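Local coordinates for Os03g0854200 protein (Oryza sativa Japonica Group, PDB 3HKM) that binds double-stranded DNA and single-stranded RNA, has hydrolytic DNase and phosphorolytic RNase activities in vitro, and is probably a component of the RNA-degrading exosome, at residues I39-G50 against N99-G110; S114-C124 against H136-G144. All coordinates share one frame; numbering follows the deposited sequence.

Contact 1 of 2, residues I39-G50 against N99-G110; sequences IVLAAVYGPKPG and NTTTSVILQVVG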
loop_
_atom_site.group_PDB
_atom_site.type_symbol
_atom_site.label_atom_id
_atom_site.label_comp_id
_atom_site.label_asym_id
_atom_site.label_seq_id
_atom_site.Cartn_x
_atom_site.Cartn_y
_atom_site.Cartn_z
ATOM N N ILE A 39 -6.646 8.003 -5.341
ATOM C CA ILE A 39 -5.399 8.742 -5.188
ATOM C C ILE A 39 -5.067 9.073 -3.732
ATOM O O ILE A 39 -5.950 9.398 -2.931
ATOM C CB ILE A 39 -5.340 9.994 -6.108
ATOM C CG1 ILE A 39 -4.573 11.126 -5.428
ATOM C CG2 ILE A 39 -6.738 10.431 -6.546
ATOM C CD1 ILE A 39 -4.138 12.187 -6.364
ATOM N N VAL A 40 -3.778 8.990 -3.416
ATOM C CA VAL A 40 -3.291 9.082 -2.049
ATOM C C VAL A 40 -2.021 9.939 -1.976
ATOM O O VAL A 40 -1.234 9.962 -2.923
ATOM C CB VAL A 40 -2.979 7.652 -1.535
ATOM C CG1 VAL A 40 -1.688 7.623 -0.742
ATOM C CG2 VAL A 40 -4.168 7.055 -0.757
ATOM N N LEU A 41 -1.823 10.643 -0.861
ATOM C CA LEU A 41 -0.572 11.368 -0.625
ATOM C C LEU A 41 0.187 10.804 0.574
ATOM O O LEU A 41 -0.340 10.761 1.687
ATOM C CB LEU A 41 -0.816 12.870 -0.431
ATOM C CG LEU A 41 0.391 13.680 0.072
ATOM C CD1 LEU A 41 1.510 13.700 -0.968
ATOM C CD2 LEU A 41 0.000 15.105 0.452
ATOM N N ALA A 42 1.426 10.383 0.336
ATOM C CA ALA A 42 2.272 9.757 1.359
ATOM C C ALA A 42 3.459 10.637 1.773
ATOM O O ALA A 42 4.268 11.018 0.942
ATOM C CB ALA A 42 2.777 8.400 0.863
ATOM N N ALA A 43 3.564 10.947 3.062
ATOM C CA ALA A 43 4.619 11.837 3.561
ATOM C C ALA A 43 5.478 11.133 4.607
ATOM O O ALA A 43 4.949 10.577 5.566
ATOM C CB ALA A 43 4.010 13.118 4.144
ATOM N N VAL A 44 6.797 11.158 4.421
ATOM C CA VAL A 44 7.725 10.487 5.326
ATOM C C VAL A 44 8.739 11.476 5.870
ATOM O O VAL A 44 9.225 12.320 5.133
ATOM C CB VAL A 44 8.498 9.369 4.618
ATOM C CG1 VAL A 44 9.292 8.554 5.632
ATOM C CG2 VAL A 44 7.545 8.478 3.828
ATOM N N TYR A 45 9.077 11.362 7.152
ATOM C CA TYR A 45 9.933 12.369 7.770
ATOM C C TYR A 45 11.350 11.903 8.206
ATOM O O TYR A 45 11.689 11.957 9.379
ATOM C CB TYR A 45 9.144 13.101 8.868
ATOM C CG TYR A 45 7.933 13.800 8.272
ATOM C CD1 TYR A 45 8.055 15.043 7.671
ATOM C CD2 TYR A 45 6.686 13.185 8.246
ATOM C CE1 TYR A 45 6.964 15.675 7.087
ATOM C CE2 TYR A 45 5.587 13.809 7.660
ATOM C CZ TYR A 45 5.736 15.054 7.084
ATOM O OH TYR A 45 4.658 15.689 6.504
ATOM N N GLY A 46 12.170 11.478 7.230
ATOM C CA GLY A 46 13.545 11.019 7.442
ATOM C C GLY A 46 13.683 10.257 8.741
ATOM O O GLY A 46 12.712 10.136 9.483
ATOM N N PRO A 47 14.871 9.712 9.037
ATOM C CA PRO A 47 14.909 9.139 10.382
ATOM C C PRO A 47 15.222 10.234 11.404
ATOM O O PRO A 47 16.250 10.904 11.275
ATOM C CB PRO A 47 16.045 8.107 10.297
ATOM C CG PRO A 47 16.383 7.992 8.826
ATOM C CD PRO A 47 16.042 9.318 8.244
ATOM N N LYS A 48 14.329 10.425 12.378
ATOM C CA LYS A 48 14.488 11.462 13.400
ATOM C C LYS A 48 14.961 10.879 14.747
ATOM O O LYS A 48 14.328 9.977 15.293
ATOM C CB LYS A 48 13.178 12.244 13.574
ATOM C CG LYS A 48 13.225 13.306 14.676
ATOM C CD LYS A 48 11.877 14.024 14.860
ATOM C CE LYS A 48 11.969 15.098 15.940
ATOM N NZ LYS A 48 10.733 15.923 16.014
ATOM N N PRO A 49 16.084 11.395 15.282
ATOM C CA PRO A 49 16.622 10.911 16.563
ATOM C C PRO A 49 15.575 10.858 17.679
ATOM O O PRO A 49 14.762 11.768 17.814
ATOM C CB PRO A 49 17.694 11.950 16.907
ATOM C CG PRO A 49 18.157 12.464 15.574
ATOM C CD PRO A 49 16.955 12.411 14.656
ATOM N N GLY A 50 15.608 9.800 18.478
ATOM C CA GLY A 50 14.719 9.686 19.621
ATOM C C GLY A 50 13.639 8.640 19.427
ATOM O O GLY A 50 13.258 8.331 18.303
ATOM N N ASN A 99 17.400 4.054 17.759
ATOM C CA ASN A 99 16.988 5.267 18.468
ATOM C C ASN A 99 16.575 6.363 17.506
ATOM O O ASN A 99 17.084 7.480 17.557
ATOM C CB ASN A 99 18.083 5.766 19.410
ATOM C CG ASN A 99 17.596 6.851 20.355
ATOM O OD1 ASN A 99 18.377 7.691 20.793
ATOM N ND2 ASN A 99 16.309 6.839 20.673
ATOM N N THR A 100 15.637 6.026 16.631
ATOM C CA THR A 100 15.201 6.928 15.580
ATOM C C THR A 100 13.718 6.682 15.273
ATOM O O THR A 100 13.237 5.565 15.383
ATOM C CB THR A 100 16.074 6.715 14.324
ATOM O OG1 THR A 100 16.541 7.975 13.833
ATOM C CG2 THR A 100 15.336 5.948 13.244
ATOM N N THR A 101 12.990 7.726 14.905
ATOM C CA THR A 101 11.590 7.553 14.546
ATOM C C THR A 101 11.306 8.118 13.161
ATOM O O THR A 101 11.603 9.279 12.874
ATOM C CB THR A 101 10.635 8.214 15.566
ATOM O OG1 THR A 101 10.922 7.731 16.885
ATOM C CG2 THR A 101 9.188 7.902 15.224
ATOM N N THR A 102 10.728 7.280 12.308
ATOM C CA THR A 102 10.253 7.706 11.005
ATOM C C THR A 102 8.723 7.722 11.006
ATOM O O THR A 102 8.084 6.693 11.195
ATOM C CB THR A 102 10.799 6.780 9.905
ATOM O OG1 THR A 102 12.233 6.822 9.926
ATOM C CG2 THR A 102 10.301 7.199 8.535
ATOM N N SER A 103 8.140 8.900 10.813
ATOM C CA SER A 103 6.691 9.033 10.838
ATOM C C SER A 103 6.121 9.119 9.434
ATOM O O SER A 103 6.506 9.980 8.645
ATOM C CB SER A 103 6.263 10.264 11.639
ATOM O OG SER A 103 6.868 10.272 12.921
ATOM N N VAL A 104 5.188 8.226 9.142
ATOM C CA VAL A 104 4.502 8.205 7.865
ATOM C C VAL A 104 3.093 8.773 8.020
ATOM O O VAL A 104 2.330 8.348 8.892
ATOM C CB VAL A 104 4.416 6.762 7.325
ATOM C CG1 VAL A 104 3.757 6.735 5.955
ATOM C CG2 VAL A 104 5.797 6.132 7.281
ATOM N N ILE A 105 2.753 9.746 7.185
ATOM C CA ILE A 105 1.389 10.241 7.124
ATOM C C ILE A 105 0.785 9.904 5.772
ATOM O O ILE A 105 1.384 10.151 4.734
ATOM C CB ILE A 105 1.297 11.754 7.380
ATOM C CG1 ILE A 105 1.772 12.073 8.796
ATOM C CG2 ILE A 105 -0.135 12.236 7.197
ATOM C CD1 ILE A 105 1.411 13.465 9.251
ATOM N N LEU A 106 -0.398 9.311 5.808
ATOM C CA LEU A 106 -1.109 8.913 4.612
ATOM C C LEU A 106 -2.401 9.717 4.533
ATOM O O LEU A 106 -3.264 9.610 5.398
ATOM C CB LEU A 106 -1.393 7.409 4.649
ATOM C CG LEU A 106 -1.922 6.714 3.393
ATOM C CD1 LEU A 106 -3.414 6.955 3.189
ATOM C CD2 LEU A 106 -1.121 7.130 2.168
ATOM N N GLN A 107 -2.514 10.545 3.506
ATOM C CA GLN A 107 -3.698 11.359 3.307
ATOM C C GLN A 107 -4.466 10.870 2.086
ATOM O O GLN A 107 -3.952 10.906 0.962
ATOM C CB GLN A 107 -3.303 12.824 3.130
ATOM C CG GLN A 107 -4.443 13.729 2.666
ATOM C CD GLN A 107 -5.504 13.939 3.738
ATOM O OE1 GLN A 107 -6.676 13.582 3.558
ATOM N NE2 GLN A 107 -5.095 14.507 4.867
ATOM N N VAL A 108 -5.698 10.410 2.307
ATOM C CA VAL A 108 -6.576 10.005 1.207
ATOM C C VAL A 108 -7.136 11.208 0.449
ATOM O O VAL A 108 -7.650 12.155 1.046
ATOM C CB VAL A 108 -7.723 9.112 1.695
ATOM C CG1 VAL A 108 -8.601 8.692 0.527
ATOM C CG2 VAL A 108 -7.155 7.895 2.382
ATOM N N VAL A 109 -7.012 11.160 -0.873
ATOM C CA VAL A 109 -7.436 12.249 -1.744
ATOM C C VAL A 109 -8.700 11.849 -2.499
ATOM O O VAL A 109 -9.631 12.633 -2.636
ATOM C CB VAL A 109 -6.310 12.632 -2.746
ATOM C CG1 VAL A 109 -6.846 13.542 -3.842
ATOM C CG2 VAL A 109 -5.142 13.284 -2.007
ATOM N N GLY A 110 -8.718 10.611 -2.981
ATOM C CA GLY A 110 -9.872 10.054 -3.658
ATOM C C GLY A 110 -9.968 8.564 -3.391
ATOM O O GLY A 110 -8.964 7.906 -3.116
#

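Contact 2 of 2, residues S114-C124 against H136-G144; sequences SLLPCAINACC and HLAVAIGCG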
loop_
_atom_site.group_PDB
_atom_site.type_symbol
_atom_site.label_atom_id
_atom_site.label_comp_id
_atom_site.label_asym_id
_atom_site.label_seq_id
_atom_site.Cartn_x
_atom_site.Cartn_y
_atom_site.Cartn_z
ATOM N N SER A 114 -9.566 -0.222 -4.159
ATOM C CA SER A 114 -8.211 -0.673 -3.820
ATOM C C SER A 114 -7.427 0.384 -3.034
ATOM O O SER A 114 -6.268 0.662 -3.334
ATOM C CB SER A 114 -7.444 -1.111 -5.074
ATOM O OG SER A 114 -7.988 -2.300 -5.610
ATOM N N LEU A 115 -8.070 0.962 -2.022
ATOM C CA LEU A 115 -7.486 2.064 -1.256
ATOM C C LEU A 115 -6.296 1.648 -0.385
ATOM O O LEU A 115 -5.310 2.374 -0.283
ATOM C CB LEU A 115 -8.552 2.744 -0.392
ATOM C CG LEU A 115 -8.086 4.028 0.298
ATOM C CD1 LEU A 115 -7.584 5.036 -0.732
ATOM C CD2 LEU A 115 -9.193 4.631 1.157
ATOM N N LEU A 116 -6.383 0.485 0.244
ATOM C CA LEU A 116 -5.296 0.036 1.103
ATOM C C LEU A 116 -4.085 -0.402 0.258
ATOM O O LEU A 116 -2.940 -0.048 0.575
ATOM C CB LEU A 116 -5.776 -1.070 2.046
ATOM C CG LEU A 116 -4.977 -1.376 3.316
ATOM C CD1 LEU A 116 -4.410 -2.782 3.302
ATOM C CD2 LEU A 116 -3.894 -0.329 3.589
ATOM N N PRO A 117 -4.324 -1.171 -0.818
ATOM C CA PRO A 117 -3.200 -1.476 -1.711
ATOM C C PRO A 117 -2.586 -0.210 -2.315
ATOM O O PRO A 117 -1.367 -0.135 -2.465
ATOM C CB PRO A 117 -3.850 -2.330 -2.804
ATOM C CG PRO A 117 -4.982 -2.990 -2.129
ATOM C CD PRO A 117 -5.523 -1.955 -1.165
ATOM N N CYS A 118 -3.412 0.774 -2.654
ATOM C CA CYS A 118 -2.899 2.030 -3.189
ATOM C C CYS A 118 -2.054 2.760 -2.140
ATOM O O CYS A 118 -0.929 3.201 -2.429
ATOM C CB CYS A 118 -4.040 2.928 -3.668
ATOM S SG CYS A 118 -3.517 4.527 -4.353
ATOM N N ALA A 119 -2.595 2.882 -0.925
ATOM C CA ALA A 119 -1.891 3.552 0.169
ATOM C C ALA A 119 -0.571 2.863 0.491
ATOM O O ALA A 119 0.418 3.516 0.802
ATOM C CB ALA A 119 -2.776 3.622 1.408
ATOM N N ILE A 120 -0.565 1.536 0.409
ATOM C CA ILE A 120 0.645 0.744 0.589
ATOM C C ILE A 120 1.741 1.091 -0.434
ATOM O O ILE A 120 2.865 1.418 -0.069
ATOM C CB ILE A 120 0.307 -0.772 0.554
ATOM C CG1 ILE A 120 -0.529 -1.136 1.793
ATOM C CG2 ILE A 120 1.579 -1.616 0.485
ATOM C CD1 ILE A 120 -0.820 -2.615 1.941
ATOM N N ASN A 121 1.403 1.006 -1.716
ATOM C CA ASN A 121 2.327 1.356 -2.792
ATOM C C ASN A 121 2.839 2.790 -2.683
ATOM O O ASN A 121 4.025 3.060 -2.875
ATOM C CB ASN A 121 1.635 1.180 -4.140
ATOM C CG ASN A 121 1.218 -0.249 -4.395
ATOM O OD1 ASN A 121 0.148 -0.502 -4.941
ATOM N ND2 ASN A 121 2.058 -1.189 -4.000
ATOM N N ALA A 122 1.918 3.705 -2.405
ATOM C CA ALA A 122 2.240 5.111 -2.191
ATOM C C ALA A 122 3.318 5.274 -1.127
ATOM O O ALA A 122 4.248 6.066 -1.276
ATOM C CB ALA A 122 0.989 5.853 -1.777
ATOM N N CYS A 123 3.171 4.519 -0.043
ATOM C CA CYS A 123 4.036 4.644 1.120
ATOM C C CYS A 123 5.378 4.013 0.863
ATOM O O CYS A 123 6.391 4.477 1.384
ATOM C CB CYS A 123 3.382 4.016 2.349
ATOM S SG CYS A 123 2.186 5.101 3.140
ATOM N N CYS A 124 5.391 2.950 0.068
ATOM C CA CYS A 124 6.656 2.325 -0.314
ATOM C C CYS A 124 7.480 3.280 -1.162
ATOM O O CYS A 124 8.706 3.328 -1.047
ATOM C CB CYS A 124 6.430 1.022 -1.078
ATOM S SG CYS A 124 7.969 0.294 -1.702
ATOM N N HIS A 136 13.198 -4.615 1.222
ATOM C CA HIS A 136 12.725 -4.892 -0.126
ATOM C C HIS A 136 11.545 -3.970 -0.396
ATOM O O HIS A 136 10.990 -3.375 0.529
ATOM C CB HIS A 136 12.265 -6.346 -0.244
ATOM C CG HIS A 136 11.467 -6.813 0.933
ATOM N ND1 HIS A 136 10.186 -6.369 1.184
ATOM C CD2 HIS A 136 11.778 -7.656 1.945
ATOM C CE1 HIS A 136 9.737 -6.929 2.294
ATOM N NE2 HIS A 136 10.684 -7.715 2.775
ATOM N N LEU A 137 11.173 -3.851 -1.666
ATOM C CA LEU A 137 9.971 -3.118 -2.055
ATOM C C LEU A 137 8.705 -3.845 -1.597
ATOM O O LEU A 137 8.672 -5.074 -1.538
ATOM C CB LEU A 137 9.916 -2.970 -3.576
ATOM C CG LEU A 137 10.480 -1.728 -4.257
ATOM C CD1 LEU A 137 11.862 -1.368 -3.742
ATOM C CD2 LEU A 137 10.482 -1.932 -5.760
ATOM N N ALA A 138 7.666 -3.079 -1.283
ATOM C CA ALA A 138 6.335 -3.637 -1.076
ATOM C C ALA A 138 5.428 -3.224 -2.238
ATOM O O ALA A 138 5.241 -2.036 -2.500
ATOM C CB ALA A 138 5.755 -3.186 0.250
ATOM N N VAL A 139 4.879 -4.209 -2.937
ATOM C CA VAL A 139 3.956 -3.950 -4.035
ATOM C C VAL A 139 2.617 -4.628 -3.730
ATOM O O VAL A 139 2.528 -5.852 -3.678
ATOM C CB VAL A 139 4.552 -4.413 -5.402
ATOM C CG1 VAL A 139 3.469 -4.570 -6.449
ATOM C CG2 VAL A 139 5.601 -3.429 -5.880
ATOM N N ALA A 140 1.583 -3.824 -3.504
ATOM C CA ALA A 140 0.286 -4.346 -3.082
ATOM C C ALA A 140 -0.734 -4.313 -4.213
ATOM O O ALA A 140 -0.710 -3.413 -5.044
ATOM C CB ALA A 140 -0.235 -3.569 -1.883
ATOM N N ILE A 141 -1.631 -5.295 -4.240
ATOM C CA ILE A 141 -2.668 -5.363 -5.267
ATOM C C ILE A 141 -3.990 -5.863 -4.690
ATOM O O ILE A 141 -4.031 -6.903 -4.031
ATOM C CB ILE A 141 -2.259 -6.290 -6.434
ATOM C CG1 ILE A 141 -0.969 -5.798 -7.101
ATOM C CG2 ILE A 141 -3.383 -6.386 -7.450
ATOM C CD1 ILE A 141 -0.464 -6.706 -8.202
ATOM N N GLY A 142 -5.063 -5.119 -4.942
ATOM C CA GLY A 142 -6.397 -5.539 -4.554
ATOM C C GLY A 142 -6.967 -6.514 -5.570
ATOM O O GLY A 142 -7.168 -6.169 -6.725
ATOM N N CYS A 143 -7.202 -7.748 -5.142
ATOM C CA CYS A 143 -7.714 -8.785 -6.031
ATOM C C CYS A 143 -9.163 -9.065 -5.704
ATOM O O CYS A 143 -9.513 -9.223 -4.543
ATOM C CB CYS A 143 -6.927 -10.080 -5.852
ATOM S SG CYS A 143 -5.150 -9.896 -5.817
ATOM N N GLY A 144 -10.003 -9.124 -6.728
ATOM C CA GLY A 144 -11.402 -9.464 -6.552
ATOM C C GLY A 144 -11.647 -10.843 -7.116
ATOM O O GLY A 144 -11.003 -11.245 -8.083
#

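Contact 1 of 2, residues I39-G50 against N99-G110
Strands 39-44 and 100-110 run antiparallel, their axes 4.6 Å apart at closest approach and 156° between their directions. Leu41 pairs with Gln107 and Ala43 with Ile105 through reciprocal backbone bonds; the bond from Gln107 N to Leu41 O (2.8 Å) is nearly straight. At one end the ladder is irregular: Ile39 O accepts from both Val109 N (2.9 Å) and Gly110 N (3.0 Å), a classic beta bulge. Beyond Val44 the regular ladder breaks from Tyr45 to Pro47, where only weak bonds link the two segments; it shifts by one residue and resumes with Lys48 opposite Thr101.

The bulge turns Val109 toward Ile39, whose CG1 lies 3.5 Å from Val109 CB, with the two branched side chains slanting across each other. Further along, Thr102 CG2 presses against Val44 CG1 at 3.4 Å, a tight fit. Here Val44 holds CG1 anti to the backbone N (chi1 -171°), which carries the methyl towards the threonine. The Tyr45 ring presents its edge, CD2, to Ser103 O (3.2 Å), and the same edge borders Ile105 CG1. At the far end the Thr101 hydroxyl donates to Gly50 O (OG1 to O, 2.8 Å), so that Gly50 is tied through both its O and its N, the latter to Asn99 O, while Asn99 ND2 hydrogen-bonds to Thr51 OG1.

Both strands are interior to the five-stranded sheet of the RNase PH fold: 29-35 flanks 39-44, and 61-67 flanks 100-110. Val40, Ala42, Val44 and Val104 face helix 115-130.

Contact 2 of 2, residues S114-C124 against H136-G144
Helix against sheet is the theme here: the first turns of helix 115-130 run along strand 138-145, with Pro117, Ile120 and Cys124 resting on the alternate residues Gly142, Ala140 and Ala138. The two axes are 6.8 Å apart at closest approach and run nearly antiparallel, at 169°. The small size of these three strand residues is consistent with so close an approach. The methyl of Ala140 sits between two helix residues, with CB 3.6 Å from Pro117 CA and 3.6 Å from Ile120 CG2. The other branch of Ile120 brings CD1 to 4.0 Å from the same Ala140 CB. The Pro117 ring lies over the strand backbone, its CG 3.5 Å from Gly142 N.

In this RNase PH fold the strand belongs to a four-stranded antiparallel sheet, and helix 205-229 packs against the side bearing Val139 and Cys143. The interface with helix 115-130 is buried and mostly apolar; Ala138 N donates to Cys124 SG at 3.4 Å, with an N-H...S angle of 162°. The sulfur reaches it because chi1 of Cys124 (175°) sets SG trans to the backbone N. Near the helix start, Ser114 OG approaches Gly142 CA (3.8 Å) while bonding to Thr155 O.

Read from the N terminus, the chain lays down strand 38-49, passes through strand 61-67 and helix 77-91, and returns as strand 100-110; contact 1 thus closes a loop of 48 residues. Strand 100-110 leads directly into helix 115-130, and contact 2 closes a much shorter connection of 11 residues, about half of them the end of the same helix, when strand 138-145 meets it. The two closures follow in series, neither nested nor crossed, with centres about 16 Å apart. Helix 115-130 joins them: Ala122 CB packs on Val40 CG1 (3.4 Å) and Cys123 SG on Val104 CG1 (3.6 Å). It is thereby sandwiched between the five-stranded and four-stranded sheets, illustrating how one helix can bridge two sheets.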